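Local coordinates for protein domain of Unknown Function with a Cystatin-Like Fold (Nostoc punctiforme, PDB 2RGQ) that is of unknown function but adopts a cystatin-like fold with a SnoaL-like domain of the NTF2 clan, whose members often hold a pocket between sheet and helices, at residues F106-V111 with L122-V127. Residues are numbered along the deposited sequence; the frame is centred on the assembly and turned at random.
Sequences FVKDQV and LRQIEV
Arg123 sets off with CG anti to its own N (chi1 166°) and then bends at chi3 (-88°), which brings its guanidinium alongside the carboxylate of Asp109 on the neighbouring strand, whose CG lies beside the backbone N. The two flat groups are nearly coplanar, 7° apart, and meet side-on. Arg123 NE donates to the syn lone pair of Asp109 OD1 at 2.8 Å. Arg123 NH2 reaches Asp109 OD2 at 3.0 Å, on its syn side but out of the carboxylate plane. Arginine suits this place because its two nitrogens match both oxygens and fix the rotation of the buried carboxylate, while NH1 remains for a salt bridge to Glu20 of helix 6-25. Val107 is compact enough to lay its CG1 methyl over one guanidinium face, toward the rim, 3.6 Å from Arg123 NE. These residues lie on the helix-facing side of the curved sheet in a cystatin-like, NTF2-type fold, where 106-111 and 122-127 are neighbouring arms of an antiparallel hairpin. The opposite face carries the hydrogen-bonded pairs Phe106-Glu126, Lys108-Gln124 and Gln110-Leu122, as in Lys108 N to Gln124 O, 2.9 Å. Polar ends suit this more open face: a water accepts from Lys108 NZ at 2.8 Å and bonds Gln124 OE1, while Gln124 NE2 turns to Gln42. Gln110 runs alongside Leu122, and Glu126 alongside Phe106, with Glu126 OE1 oblique to the ring, 3.5 Å from Phe106 CD2.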
loop_
_atom_site.group_PDB
_atom_site.type_symbol
_atom_site.label_atom_id
_atom_site.label_comp_id
_atom_site.label_asym_id
_atom_site.label_seq_id
_atom_site.Cartn_x
_atom_site.Cartn_y
_atom_site.Cartn_z
ATOM N N PHE B 106 6.358 -8.890 -9.152
ATOM C CA PHE B 106 5.151 -9.564 -8.728
ATOM C C PHE B 106 5.675 -10.586 -7.701
ATOM O O PHE B 106 6.677 -11.204 -7.942
ATOM C CB PHE B 106 4.459 -10.238 -9.891
ATOM C CG PHE B 106 3.336 -11.132 -9.476
ATOM C CD1 PHE B 106 2.125 -10.602 -9.122
ATOM C CD2 PHE B 106 3.513 -12.514 -9.418
ATOM C CE1 PHE B 106 1.079 -11.433 -8.724
ATOM C CE2 PHE B 106 2.459 -13.340 -8.998
ATOM C CZ PHE B 106 1.244 -12.771 -8.666
ATOM N N VAL B 107 5.000 -10.722 -6.576
ATOM C CA VAL B 107 5.433 -11.606 -5.503
ATOM C C VAL B 107 4.358 -12.606 -5.131
ATOM O O VAL B 107 3.213 -12.235 -4.895
ATOM C CB VAL B 107 5.874 -10.781 -4.256
ATOM C CG1 VAL B 107 6.419 -11.679 -3.150
ATOM C CG2 VAL B 107 6.927 -9.760 -4.615
ATOM N N LYS B 108 4.742 -13.899 -5.046
ATOM C CA LYS B 108 3.826 -14.938 -4.623
ATOM C C LYS B 108 4.390 -15.575 -3.346
ATOM O O LYS B 108 5.513 -16.062 -3.355
ATOM C CB LYS B 108 3.640 -16.010 -5.696
ATOM C CG LYS B 108 2.489 -16.943 -5.345
ATOM C CD LYS B 108 2.455 -18.254 -6.149
ATOM C CE LYS B 108 1.685 -19.311 -5.321
ATOM N NZ LYS B 108 2.388 -19.642 -4.007
ATOM N N ASP B 109 3.588 -15.595 -2.289
ATOM C CA ASP B 109 3.987 -16.140 -0.975
ATOM C C ASP B 109 3.126 -17.316 -0.555
ATOM O O ASP B 109 1.919 -17.307 -0.754
ATOM C CB ASP B 109 3.901 -15.063 0.117
ATOM C CG ASP B 109 4.856 -13.913 -0.114
ATOM O OD1 ASP B 109 6.056 -14.220 -0.280
ATOM O OD2 ASP B 109 4.437 -12.714 -0.049
ATOM N N GLN B 110 3.759 -18.384 -0.073
ATOM C CA GLN B 110 3.042 -19.476 0.576
ATOM C C GLN B 110 3.382 -19.253 2.045
ATOM O O GLN B 110 4.594 -19.134 2.397
ATOM C CB GLN B 110 3.547 -20.834 0.138
ATOM C CG GLN B 110 3.374 -21.137 -1.330
ATOM C CD GLN B 110 3.975 -22.469 -1.711
ATOM O OE1 GLN B 110 4.527 -23.186 -0.866
ATOM N NE2 GLN B 110 3.879 -22.818 -2.997
ATOM N N VAL B 111 2.363 -19.189 2.902
ATOM C CA VAL B 111 2.549 -18.909 4.307
ATOM C C VAL B 111 1.885 -20.022 5.132
ATOM O O VAL B 111 1.024 -20.735 4.627
ATOM C CB VAL B 111 2.014 -17.555 4.746
ATOM C CG1 VAL B 111 2.828 -16.389 4.041
ATOM C CG2 VAL B 111 0.468 -17.477 4.550
ATOM N N LEU B 122 7.471 -20.052 1.433
ATOM C CA LEU B 122 8.098 -19.813 0.166
ATOM C C LEU B 122 7.689 -18.491 -0.373
ATOM O O LEU B 122 6.509 -18.255 -0.619
ATOM C CB LEU B 122 7.726 -20.883 -0.863
ATOM C CG LEU B 122 8.269 -20.685 -2.282
ATOM C CD1 LEU B 122 9.791 -20.599 -2.296
ATOM C CD2 LEU B 122 7.823 -21.832 -3.127
ATOM N N ARG B 123 8.666 -17.621 -0.578
ATOM C CA ARG B 123 8.438 -16.337 -1.238
ATOM C C ARG B 123 9.138 -16.390 -2.586
ATOM O O ARG B 123 10.352 -16.639 -2.650
ATOM C CB ARG B 123 8.921 -15.175 -0.365
ATOM C CG ARG B 123 9.013 -13.878 -1.160
ATOM C CD ARG B 123 9.224 -12.679 -0.308
ATOM N NE ARG B 123 7.917 -12.181 0.109
ATOM C CZ ARG B 123 7.615 -10.900 0.283
ATOM N NH1 ARG B 123 8.500 -9.926 0.152
ATOM N NH2 ARG B 123 6.377 -10.583 0.599
ATOM N N GLN B 124 8.359 -16.177 -3.658
ATOM C CA GLN B 124 8.842 -16.153 -5.038
ATOM C C GLN B 124 8.652 -14.752 -5.586
ATOM O O GLN B 124 7.521 -14.245 -5.627
ATOM C CB GLN B 124 8.094 -17.159 -5.904
ATOM C CG GLN B 124 8.502 -18.599 -5.573
ATOM C CD GLN B 124 7.676 -19.611 -6.304
ATOM O OE1 GLN B 124 6.472 -19.608 -6.153
ATOM N NE2 GLN B 124 8.307 -20.532 -7.006
ATOM N N ILE B 125 9.760 -14.116 -5.933
ATOM C CA ILE B 125 9.792 -12.759 -6.480
ATOM C C ILE B 125 10.058 -12.858 -7.983
ATOM O O ILE B 125 11.061 -13.445 -8.395
ATOM C CB ILE B 125 10.872 -11.900 -5.778
ATOM C CG1 ILE B 125 10.638 -11.881 -4.259
ATOM C CG2 ILE B 125 10.865 -10.483 -6.365
ATOM C CD1 ILE B 125 11.559 -11.064 -3.442
ATOM N N GLU B 126 9.155 -12.294 -8.789
ATOM C CA GLU B 126 9.225 -12.319 -10.246
ATOM C C GLU B 126 9.494 -10.890 -10.645
ATOM O O GLU B 126 8.569 -10.087 -10.750
ATOM C CB GLU B 126 7.910 -12.866 -10.816
ATOM C CG GLU B 126 7.632 -14.287 -10.328
ATOM C CD GLU B 126 6.381 -14.937 -10.933
ATOM O OE1 GLU B 126 5.563 -14.244 -11.596
ATOM O OE2 GLU B 126 6.209 -16.174 -10.733
ATOM N N VAL B 127 10.783 -10.579 -10.802
ATOM C CA VAL B 127 11.239 -9.229 -11.085
ATOM C C VAL B 127 10.864 -8.747 -12.488
ATOM O O VAL B 127 11.052 -9.498 -13.490
ATOM C CB VAL B 127 12.795 -9.143 -10.843
ATOM C CG1 VAL B 127 13.369 -7.831 -11.352
ATOM C CG2 VAL B 127 13.110 -9.349 -9.349
HETATM O O HOH W 1 5.073 -18.947 -3.654
#